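Local coordinates for protein EF1p2_mFAP2b (Synthetic construct, PDB 6OHH) that is a computationally designed beta-barrel that binds the fluorogenic dye DFHBI and carries a calcium-bound EF-motif loop, probably so that calcium can modulate its fluorescence, at residues P76-G79 with N80-A83. Residues are numbered along the deposited sequence; the frame is centred on the assembly and turned at random.
Sequences PSLG and NIKA
Ile81 and Leu78 face each other across the tight turn that carries the chain into strand 81-89. CB of Ile81 sits 3.7 Å from Leu78 O. Both branches straddle that oxygen: the short one, CG2, comes within 3.3 Å of Leu78 O, while CG1 continues past it to lie 3.6 Å from Leu78 CB. With chi1 at 51°, CG1 is tucked between the backbone N and the carbonyl carbon of its own residue, and this sends the long branch toward Leu78. At the tip, CD1 of Ile81 lies against CB and CD1 of Leu78, 3.8 Å from each. In the backbone, Ile81 N donates to Leu78 O over 3.3 Å, from above the carbonyl plane. On the outer side, Asn80 OD1 reaches back to 3.4 Å from Pro76 CA, a van der Waals touch. Both Leu78 and Ile81 also touch the bound DFHBI, and Ile81 packs on Tyr75 and Tyr101. Cut back to an alanine, Ile81 would lose both branches beyond CB, which is likely to open a gap beside the dye and take away the apolar contact on Leu78. Gly79 and Asn80 both take left-handed helical angles, phi/psi near 60°/35°, and the bond closes a type III' beta turn within the hairpin loop joining strands 68-75 and 81-89, at the dye-pocket end of an antiparallel eight-stranded beta-barrel.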
ATOM      1  N   PRO A  76       1.342  -2.289  11.654  1.00 15.51           N
ATOM      2  CA  PRO A  76       1.242  -2.621  13.088  1.00 19.51           C
ATOM      3  C   PRO A  76      -0.183  -2.826  13.580  1.00 16.25           C
ATOM      4  O   PRO A  76      -0.401  -3.657  14.471  1.00 20.39           O
ATOM      5  CB  PRO A  76       1.914  -1.422  13.778  1.00 19.42           C
ATOM      6  CG  PRO A  76       2.062  -0.367  12.720  1.00 19.62           C
ATOM      7  CD  PRO A  76       2.175  -1.100  11.422  1.00 15.82           C
ATOM      8  N   SER A  77      -1.160  -2.084  13.053  1.00 13.18           N
ATOM      9  CA  SER A  77      -2.545  -2.286  13.472  1.00 13.54           C
ATOM     10  C   SER A  77      -3.112  -3.616  12.996  1.00 16.52           C
ATOM     11  O   SER A  77      -4.194  -4.007  13.445  1.00 15.40           O
ATOM     12  CB  SER A  77      -3.432  -1.144  12.975  1.00 13.09           C
ATOM     13  OG  SER A  77      -3.766  -1.317  11.609  1.00 13.92           O
ATOM     14  N   LEU A  78      -2.425  -4.302  12.085  1.00 15.22           N
ATOM     15  CA  LEU A  78      -2.877  -5.587  11.571  1.00 16.32           C
ATOM     16  C   LEU A  78      -1.845  -6.674  11.845  1.00 18.33           C
ATOM     17  O   LEU A  78      -1.502  -7.452  10.950  1.00 15.95           O
ATOM     18  CB  LEU A  78      -3.168  -5.482  10.073  1.00 14.15           C
ATOM     19  CG  LEU A  78      -4.284  -4.501   9.704  1.00 18.03           C
ATOM     20  CD1 LEU A  78      -4.436  -4.371   8.191  1.00 15.89           C
ATOM     21  CD2 LEU A  78      -5.591  -4.942  10.335  1.00 16.73           C
ATOM     22  N   GLY A  79      -1.345  -6.725  13.076  1.00 20.81           N
ATOM     23  CA  GLY A  79      -0.369  -7.728  13.484  1.00 19.01           C
ATOM     24  C   GLY A  79       0.892  -7.762  12.650  1.00 20.32           C
ATOM     25  O   GLY A  79       1.476  -8.836  12.449  1.00 19.04           O
ATOM     26  N   ASN A  80       1.344  -6.599  12.185  1.00 20.06           N
ATOM     27  CA  ASN A  80       2.576  -6.464  11.404  1.00 18.16           C
ATOM     28  C   ASN A  80       2.566  -7.321  10.137  1.00 21.50           C
ATOM     29  O   ASN A  80       3.596  -7.865   9.730  1.00 20.12           O
ATOM     30  CB  ASN A  80       3.797  -6.796  12.262  1.00 22.97           C
ATOM     31  CG  ASN A  80       4.004  -5.797  13.375  1.00 25.57           C
ATOM     32  OD1 ASN A  80       4.037  -4.589  13.138  1.00 28.25           O
ATOM     33  ND2 ASN A  80       4.121  -6.292  14.601  1.00 27.42           N
ATOM     34  N   ILE A  81       1.410  -7.406   9.473  1.00 15.68           N
ATOM     35  CA  ILE A  81       1.390  -8.022   8.150  1.00 16.19           C
ATOM     36  C   ILE A  81       2.231  -7.171   7.212  1.00 15.44           C
ATOM     37  O   ILE A  81       2.368  -5.954   7.393  1.00 14.27           O
ATOM     38  CB  ILE A  81      -0.039  -8.176   7.597  1.00 15.12           C
ATOM     39  CG1 ILE A  81      -0.799  -6.850   7.695  1.00 13.79           C
ATOM     40  CG2 ILE A  81      -0.771  -9.318   8.283  1.00 11.85           C
ATOM     41  CD1 ILE A  81      -1.896  -6.696   6.661  1.00 16.16           C
ATOM     42  N   LYS A  82       2.836  -7.818   6.225  1.00 15.49           N
ATOM     43  CA  LYS A  82       3.659  -7.131   5.243  1.00 17.85           C
ATOM     44  C   LYS A  82       3.006  -7.231   3.875  1.00 17.61           C
ATOM     45  O   LYS A  82       2.745  -8.336   3.384  1.00 16.33           O
ATOM     46  CB  LYS A  82       5.071  -7.717   5.211  1.00 23.63           C
ATOM     47  CG  LYS A  82       5.668  -7.946   6.596  1.00 25.01           C
ATOM     48  CD  LYS A  82       7.064  -7.353   6.707  1.00 29.00           C
ATOM     49  CE  LYS A  82       7.653  -7.570   8.095  1.00 32.05           C
ATOM     50  NZ  LYS A  82       7.135  -6.588   9.091  1.00 34.44           N
ATOM     51  N   ALA A  83       2.765  -6.082   3.253  1.00 15.96           N
ATOM     52  CA  ALA A  83       2.222  -6.030   1.904  1.00 17.09           C
ATOM     53  C   ALA A  83       3.345  -5.624   0.964  1.00 19.72           C
ATOM     54  O   ALA A  83       4.129  -4.724   1.280  1.00 18.18           O
ATOM     55  CB  ALA A  83       1.051  -5.049   1.803  1.00 12.49           C
TER